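Local coordinates for protein M32 carboxypeptidase (Chitinophagaceae bacterium, PDB 7A03) that is a metallopeptidase of the M32 (Taq carboxypeptidase) family that probably removes amino acids one at a time from the C-terminal end of peptides, at residues A[388-391]-A[392-396]; A[156-159]-A[160-163]; A[189-192]-A[193-196]; A[175-178]-A[179-182]. All blocks are in the same frame, centred on the assembly; numbering follows the deposited sequence.

Contact 1: A[388-391]-A[392-396]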
# COMPACT_ATOMS: atom_id res chain seq x y z
N ASP A 388 -10.29 -22.87 6.61
CA ASP A 388 -10.00 -23.89 5.60
C ASP A 388 -9.02 -23.37 4.56
O ASP A 388 -8.08 -24.09 4.17
CB ASP A 388 -11.29 -24.35 4.93
CG ASP A 388 -12.16 -25.18 5.85
OD1 ASP A 388 -11.67 -25.65 6.91
OD2 ASP A 388 -13.35 -25.37 5.52
N TYR A 389 -9.21 -22.13 4.09
CA TYR A 389 -8.28 -21.54 3.14
C TYR A 389 -6.87 -21.47 3.73
O TYR A 389 -5.88 -21.82 3.07
CB TYR A 389 -8.76 -20.13 2.76
CG TYR A 389 -9.63 -20.04 1.51
CD1 TYR A 389 -9.07 -20.17 0.25
CD2 TYR A 389 -10.99 -19.81 1.60
CE1 TYR A 389 -9.85 -20.09 -0.90
CE2 TYR A 389 -11.79 -19.73 0.46
CZ TYR A 389 -11.21 -19.87 -0.78
OH TYR A 389 -11.99 -19.78 -1.91
N TYR A 390 -6.77 -21.03 4.98
CA TYR A 390 -5.46 -20.92 5.61
C TYR A 390 -4.79 -22.28 5.76
O TYR A 390 -3.58 -22.41 5.53
CB TYR A 390 -5.57 -20.21 6.96
CG TYR A 390 -5.27 -18.74 6.83
CD1 TYR A 390 -6.17 -17.88 6.22
CD2 TYR A 390 -4.07 -18.21 7.30
CE1 TYR A 390 -5.90 -16.52 6.09
CE2 TYR A 390 -3.78 -16.85 7.17
CZ TYR A 390 -4.71 -16.00 6.57
OH TYR A 390 -4.44 -14.65 6.43
N ARG A 391 -5.56 -23.30 6.13
CA ARG A 391 -4.94 -24.62 6.26
C ARG A 391 -4.52 -25.16 4.91
O ARG A 391 -3.43 -25.73 4.77
CB ARG A 391 -5.89 -25.59 6.95
CG ARG A 391 -5.28 -26.95 7.17
CD ARG A 391 -5.99 -27.67 8.26
NE ARG A 391 -5.32 -28.91 8.63
CZ ARG A 391 -5.81 -29.76 9.52
NH1 ARG A 391 -6.96 -29.48 10.12
NH2 ARG A 391 -5.16 -30.88 9.82
N GLN A 392 -5.37 -25.00 3.89
CA GLN A 392 -5.09 -25.57 2.58
C GLN A 392 -3.84 -24.96 1.96
O GLN A 392 -2.97 -25.68 1.46
CB GLN A 392 -6.30 -25.37 1.67
CG GLN A 392 -6.06 -25.80 0.23
CD GLN A 392 -7.26 -25.57 -0.66
OE1 GLN A 392 -8.35 -25.22 -0.20
NE2 GLN A 392 -7.07 -25.77 -1.96
N TYR A 393 -3.73 -23.63 1.99
CA TYR A 393 -2.66 -22.96 1.25
C TYR A 393 -1.44 -22.62 2.09
O TYR A 393 -0.33 -22.61 1.54
CB TYR A 393 -3.20 -21.70 0.57
CG TYR A 393 -4.16 -22.03 -0.55
CD1 TYR A 393 -3.71 -22.67 -1.70
CD2 TYR A 393 -5.51 -21.72 -0.45
CE1 TYR A 393 -4.58 -22.99 -2.73
CE2 TYR A 393 -6.39 -22.04 -1.48
CZ TYR A 393 -5.92 -22.67 -2.61
OH TYR A 393 -6.79 -22.99 -3.63
N LEU A 394 -1.59 -22.33 3.38
CA LEU A 394 -0.44 -21.99 4.21
C LEU A 394 -0.06 -23.07 5.22
O LEU A 394 0.99 -22.96 5.85
CB LEU A 394 -0.68 -20.65 4.94
CG LEU A 394 -0.48 -19.40 4.07
CD1 LEU A 394 -1.03 -18.15 4.75
CD2 LEU A 394 1.00 -19.23 3.75
N HIS A 395 -0.88 -24.12 5.36
CA HIS A 395 -0.58 -25.22 6.29
C HIS A 395 -0.49 -24.73 7.73
O HIS A 395 0.36 -25.19 8.51
CB HIS A 395 0.66 -26.01 5.87
CG HIS A 395 0.66 -26.43 4.44
ND1 HIS A 395 -0.33 -27.23 3.90
CD2 HIS A 395 1.50 -26.14 3.42
CE1 HIS A 395 -0.08 -27.43 2.61
NE2 HIS A 395 1.03 -26.77 2.30
N VAL A 396 -1.35 -23.79 8.10
CA VAL A 396 -1.46 -23.31 9.47
C VAL A 396 -2.90 -23.52 9.94
O VAL A 396 -3.84 -23.51 9.14
CB VAL A 396 -1.02 -21.84 9.62
CG1 VAL A 396 0.46 -21.72 9.27
CG2 VAL A 396 -1.87 -20.95 8.73
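Q392 N bonds to D388 O and Y393 N to Y389 O (3.0 Å, 164° at the hydrogen), regular alpha-helical i to i+4 links in the last turns of helix 382-394. L394 N follows with a more bent bond to Y390 O at 2.9 Å. The turn then frays: H395 N reaches R391 O only weakly, and H395 takes a positive phi (61°), which swings the chain out of the helix. Beyond it V396 folds back, its O 3.3 Å from R391 CA in a CA-H...O contact. Y389 and Y393 lie side by side and point the same way, meeting at their rims, where Y389 CD1 is 3.7 Å from Y393 CE2. Q392, extended with CG anti to the backbone N (chi1 174°), lays its amide carbon CD over one face of the Y393 ring. A serine replacing Y393 would probably leave the edge of Y389 without its neighbour and the Q392 amide without a flat surface to rest on. Y390 turns inward to helix 358-374, where its OH bonds to H361 and R365. L394 CD1 lies 3.9 Å from Y390 CE2, while V396 CG2 sits at the edge of that ring, in its plane, 3.8 Å from Y390 CD2.

Contact 2: A[156-159]-A[160-163]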
# COMPACT_ATOMS: atom_id res chain seq x y z
N PRO A 156 -19.12 -8.93 -11.19
CA PRO A 156 -19.43 -7.73 -10.39
C PRO A 156 -18.28 -7.23 -9.54
O PRO A 156 -18.14 -6.02 -9.35
CB PRO A 156 -20.60 -8.19 -9.50
CG PRO A 156 -20.61 -9.70 -9.59
CD PRO A 156 -20.05 -10.04 -10.93
N TYR A 157 -17.46 -8.14 -9.02
CA TYR A 157 -16.31 -7.74 -8.22
C TYR A 157 -15.37 -6.80 -8.98
O TYR A 157 -14.68 -5.99 -8.35
CB TYR A 157 -15.59 -9.02 -7.75
CG TYR A 157 -14.46 -8.85 -6.76
CD1 TYR A 157 -14.58 -8.01 -5.65
CD2 TYR A 157 -13.29 -9.55 -6.93
CE1 TYR A 157 -13.54 -7.89 -4.75
CE2 TYR A 157 -12.24 -9.42 -6.04
CZ TYR A 157 -12.37 -8.59 -4.96
OH TYR A 157 -11.33 -8.48 -4.08
N ASN A 158 -15.38 -6.85 -10.32
CA ASN A 158 -14.56 -5.94 -11.11
C ASN A 158 -14.89 -4.49 -10.82
O ASN A 158 -14.02 -3.62 -10.95
CB ASN A 158 -14.76 -6.19 -12.60
CG ASN A 158 -14.10 -7.47 -13.06
OD1 ASN A 158 -13.25 -8.01 -12.35
ND2 ASN A 158 -14.48 -7.95 -14.23
N ALA A 159 -16.14 -4.20 -10.45
CA ALA A 159 -16.50 -2.82 -10.14
C ALA A 159 -15.75 -2.33 -8.91
O ALA A 159 -15.33 -1.17 -8.84
CB ALA A 159 -18.01 -2.68 -9.95
N LEU A 160 -15.54 -3.22 -7.93
CA LEU A 160 -14.87 -2.82 -6.71
C LEU A 160 -13.35 -2.85 -6.89
O LEU A 160 -12.66 -1.92 -6.45
CB LEU A 160 -15.32 -3.72 -5.55
CG LEU A 160 -16.85 -3.80 -5.38
CD1 LEU A 160 -17.22 -4.63 -4.17
CD2 LEU A 160 -17.42 -2.40 -5.24
N LEU A 161 -12.82 -3.89 -7.55
CA LEU A 161 -11.40 -3.91 -7.89
C LEU A 161 -10.99 -2.62 -8.59
O LEU A 161 -10.01 -1.97 -8.21
CB LEU A 161 -11.08 -5.14 -8.76
CG LEU A 161 -11.15 -6.52 -8.11
CD1 LEU A 161 -11.13 -7.60 -9.16
CD2 LEU A 161 -10.02 -6.72 -7.10
N ASN A 162 -11.78 -2.20 -9.59
CA ASN A 162 -11.48 -0.99 -10.36
C ASN A 162 -11.46 0.25 -9.48
O ASN A 162 -10.70 1.19 -9.76
CB ASN A 162 -12.49 -0.84 -11.49
CG ASN A 162 -12.16 0.32 -12.40
OD1 ASN A 162 -11.21 0.26 -13.17
ND2 ASN A 162 -12.96 1.39 -12.33
N GLU A 163 -12.27 0.28 -8.42
CA GLU A 163 -12.27 1.41 -7.49
C GLU A 163 -10.90 1.62 -6.89
O GLU A 163 -10.44 2.76 -6.76
CB GLU A 163 -13.27 1.14 -6.37
CG GLU A 163 -14.68 1.34 -6.80
CD GLU A 163 -15.00 2.80 -6.95
OE1 GLU A 163 -15.17 3.46 -5.91
OE2 GLU A 163 -15.04 3.29 -8.10
O HOH W 1 -15.54 0.74 -10.76
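L161 lies across the ring of Y157 at about a right angle, with CG over one face, 3.9 Å from the centroid and displaced toward the rim: a CH-pi contact. Both methyls share the work, CD1 touching Y157 CD2 and CD2 touching Y157 CE2, each pair 3.7 Å apart. Y157 brings its ring into this position with CG anti to the backbone N (chi1 -173°), swung forward along the helix to meet the leucine one turn on. The same two residues are joined through the backbone, L161 N to Y157 O at 2.9 Å and almost straight (174°). L160 N adds a weak second bond to that oxygen. One residue later N162 N bonds to N158 O, coming from above the carbonyl plane. A159 O, only weakly held by E163 N, is also served by a water that donates to it at 2.7 Å and accepts from N162 ND2 at 3.1 Å, tying the N162 amide to its own helix.

Outside partners fix the polar ends: Y157 OH bonds to E369 of helix 358-374, N158 ties to E153 O and V170 N, and N162 OD1 takes G167 N. L161 also packs on V170 and L173, while A159 and L160 face helix 129-150. This is the i to i+4 aromatic-aliphatic pairing of a short helix, 157-164, wedged among longer ones in the largely helical M32 carboxypeptidase fold.

Contact 3: A[189-192]-A[193-196]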
# COMPACT_ATOMS: atom_id res chain seq x y z
N ASP A 189 7.71 -25.29 -0.29
CA ASP A 189 8.12 -26.65 0.03
C ASP A 189 9.64 -26.75 0.08
O ASP A 189 10.20 -27.43 0.95
CB ASP A 189 7.59 -27.64 -1.00
CG ASP A 189 6.09 -27.79 -0.98
OD1 ASP A 189 5.45 -27.31 -0.02
OD2 ASP A 189 5.55 -28.40 -1.93
N ASP A 190 10.32 -26.07 -0.85
CA ASP A 190 11.78 -26.12 -0.85
C ASP A 190 12.34 -25.43 0.39
O ASP A 190 13.28 -25.94 1.01
CB ASP A 190 12.35 -25.45 -2.10
CG ASP A 190 11.81 -26.02 -3.39
OD1 ASP A 190 11.44 -27.22 -3.44
OD2 ASP A 190 11.75 -25.25 -4.38
N ILE A 191 11.76 -24.29 0.76
CA ILE A 191 12.26 -23.52 1.90
C ILE A 191 12.08 -24.30 3.19
O ILE A 191 12.95 -24.29 4.07
CB ILE A 191 11.60 -22.13 1.96
CG1 ILE A 191 12.07 -21.23 0.80
CG2 ILE A 191 11.88 -21.45 3.29
CD1 ILE A 191 11.30 -19.91 0.69
N ALA A 192 10.96 -25.02 3.32
CA ALA A 192 10.69 -25.77 4.54
C ALA A 192 11.69 -26.89 4.80
O ALA A 192 11.87 -27.29 5.96
CB ALA A 192 9.25 -26.29 4.55
N LYS A 193 12.36 -27.41 3.77
CA LYS A 193 13.39 -28.42 3.98
C LYS A 193 14.75 -27.83 4.35
O LYS A 193 15.64 -28.58 4.74
CB LYS A 193 13.53 -29.31 2.74
CG LYS A 193 12.39 -30.30 2.56
CD LYS A 193 12.16 -30.65 1.10
CE LYS A 193 12.31 -32.14 0.85
NZ LYS A 193 13.73 -32.51 0.67
N GLN A 194 14.91 -26.52 4.27
CA GLN A 194 16.20 -25.92 4.58
C GLN A 194 16.52 -26.04 6.07
O GLN A 194 15.63 -26.11 6.92
CB GLN A 194 16.21 -24.45 4.15
CG GLN A 194 16.07 -24.27 2.65
CD GLN A 194 15.89 -22.82 2.25
OE1 GLN A 194 15.61 -21.96 3.08
NE2 GLN A 194 16.04 -22.54 0.96
N THR A 195 17.81 -26.06 6.38
CA THR A 195 18.23 -26.09 7.78
C THR A 195 17.93 -24.76 8.44
O THR A 195 18.16 -23.70 7.85
CB THR A 195 19.73 -26.38 7.88
OG1 THR A 195 20.13 -27.26 6.82
CG2 THR A 195 20.05 -27.02 9.21
N PRO A 196 17.39 -24.77 9.66
CA PRO A 196 17.07 -23.51 10.35
C PRO A 196 18.29 -22.63 10.54
O PRO A 196 19.39 -23.10 10.86
CB PRO A 196 16.50 -23.98 11.69
CG PRO A 196 15.95 -25.34 11.41
CD PRO A 196 16.87 -25.94 10.39
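Q194, in the loop just after helix 170-192, doubles back along the helix end and lays its side chain against I191. Its CG is anti to the carbonyl carbon (chi1 -64°) and the chain runs on extended (chi2 172°), which carries the amide past the backbone of I191: CD lies 3.7 Å from I191 CA. On the way Q194 CB comes within 3.3 Å of I191 O. The amide then crosses the isoleucine at a slant, with OE1 3.8 Å from I191 CG2 and NE2 4.2 Å from I191 CG1, no more than van der Waals in kind. What holds the amide is a partner elsewhere, F497 O, which receives the hydrogen bond from NE2. I191 has CG1 anti to the carbonyl carbon (chi1 -70°), which leaves CG2 anti to the backbone N and near the oxygen end of the amide. K193 starts back along the helix, its CD 3.8 Å from D189 O, then bends at both chi3 and chi4, which carries NZ off from the helix end.

The backbone tightens here. K193 N bonds to D190 O and Q194 N to I191 O (3.0 Å), both i to i+3, and each donor stands well above the plane of its carbonyl. With these turns helix 170-192 gives way to the loop leading to helix 208-222; I191 touches V344, Q194 bonds to F497 O at the end of helix 486-497, and D190 touches L498 just after it.

Contact 4: A[175-178]-A[179-182]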
# COMPACT_ATOMS: atom_id res chain seq x y z
N THR A 175 -5.29 -14.85 -13.19
CA THR A 175 -4.04 -15.31 -13.79
C THR A 175 -2.86 -15.11 -12.83
O THR A 175 -2.05 -16.03 -12.60
CB THR A 175 -3.82 -14.57 -15.11
OG1 THR A 175 -4.85 -14.97 -16.02
CG2 THR A 175 -2.44 -14.87 -15.71
N ILE A 176 -2.75 -13.91 -12.25
CA ILE A 176 -1.64 -13.63 -11.35
C ILE A 176 -1.66 -14.55 -10.13
O ILE A 176 -0.62 -15.08 -9.72
CB ILE A 176 -1.62 -12.14 -10.95
CG1 ILE A 176 -1.16 -11.31 -12.14
CG2 ILE A 176 -0.70 -11.91 -9.77
CD1 ILE A 176 -1.43 -9.83 -12.00
N PHE A 177 -2.83 -14.74 -9.52
CA PHE A 177 -2.86 -15.52 -8.29
C PHE A 177 -2.73 -17.02 -8.55
O PHE A 177 -2.23 -17.74 -7.68
CB PHE A 177 -4.07 -15.18 -7.42
CG PHE A 177 -3.95 -13.84 -6.73
CD1 PHE A 177 -2.96 -13.62 -5.77
CD2 PHE A 177 -4.82 -12.81 -7.03
CE1 PHE A 177 -2.84 -12.38 -5.13
CE2 PHE A 177 -4.70 -11.57 -6.40
CZ PHE A 177 -3.71 -11.36 -5.44
N THR A 178 -3.15 -17.49 -9.72
CA THR A 178 -2.83 -18.86 -10.10
C THR A 178 -1.33 -19.04 -10.22
O THR A 178 -0.79 -20.07 -9.80
CB THR A 178 -3.53 -19.20 -11.42
OG1 THR A 178 -4.95 -19.17 -11.23
CG2 THR A 178 -3.12 -20.58 -11.93
N GLU A 179 -0.63 -18.03 -10.75
CA GLU A 179 0.83 -18.09 -10.77
C GLU A 179 1.41 -18.07 -9.36
O GLU A 179 2.35 -18.81 -9.06
CB GLU A 179 1.39 -16.98 -11.65
CG GLU A 179 1.26 -17.25 -13.14
CD GLU A 179 1.19 -16.00 -14.00
OE1 GLU A 179 1.15 -14.88 -13.45
OE2 GLU A 179 1.20 -16.14 -15.24
N VAL A 180 0.88 -17.21 -8.49
CA VAL A 180 1.31 -17.20 -7.09
C VAL A 180 1.21 -18.61 -6.51
O VAL A 180 2.18 -19.14 -5.95
CB VAL A 180 0.50 -16.18 -6.27
CG1 VAL A 180 0.68 -16.45 -4.78
CG2 VAL A 180 0.91 -14.76 -6.61
N LYS A 181 0.05 -19.25 -6.66
CA LYS A 181 -0.12 -20.59 -6.12
C LYS A 181 0.90 -21.55 -6.73
O LYS A 181 1.71 -22.16 -6.02
CB LYS A 181 -1.55 -21.09 -6.36
CG LYS A 181 -1.86 -22.44 -5.71
CD LYS A 181 -1.53 -23.61 -6.64
CE LYS A 181 -1.11 -24.85 -5.86
NZ LYS A 181 -1.14 -26.05 -6.73
N THR A 182 0.90 -21.65 -8.07
CA THR A 182 1.62 -22.74 -8.71
C THR A 182 3.13 -22.55 -8.63
O THR A 182 3.86 -23.53 -8.73
CB THR A 182 1.23 -22.87 -10.20
OG1 THR A 182 1.51 -21.65 -10.88
CG2 THR A 182 -0.26 -23.18 -10.33
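T178 O is gripped twice by one residue: T182 N donates to it at 2.9 Å and T182 OG1 at 3.0 Å, from opposite faces of the carbonyl plane. The hydroxyl gets there because chi1 of 59° sets OG1 between the backbone N and the carbonyl carbon, facing back down the helix; the methyl CG2 is also close, 3.2 Å from T178 O. T178 OG1 in turn bonds to D174 O, and T175 OG1 to D171 O, so each hydroxyl goes to the carbonyl four residues earlier. These turns belong to helix 170-192, where V180 N to I176 O (2.9 Å) has its donor in the carbonyl plane and a wider pi-type turn sets in at 180-182. E179 runs side by side with T175, extended beyond CG, its OE2 3.9 Å from T175 CG2 and its OE1 3.7 Å from I176 CA. An alanine at E179 is likely to leave T175 CG2 without its neighbour along the helix and to uncover part of F486, which the glutamate side chain also touches. On the buried side F177 and V180 point the same way, CD1 to CG2 4.1 Å; the F177 ring stacks on Y366 of helix 358-374, and V180 meets F427 of helix 420-439.

How the contacts relate
Contacts 2, 4, 3 and 1 follow in that order along the chain. Contacts 4 and 3 share helix 170-192, the first within it and the second at its C-terminal end, their centres 21 Å apart; contact 2 sits on the preceding helix 157-164, its centre 19 Å from that of contact 4. Only contacts 1 and 4 touch, where Y393 CE1 packs on K181 CG at 4.1 Å. Helix 358-374 is the common neighbour of contacts 1, 2 and 4, meeting Y390, Y157 and F177 in turn. None of the contacts includes the HExxH residues H267, E268 and H271, the probable zinc-binding motif, which carries no metal here.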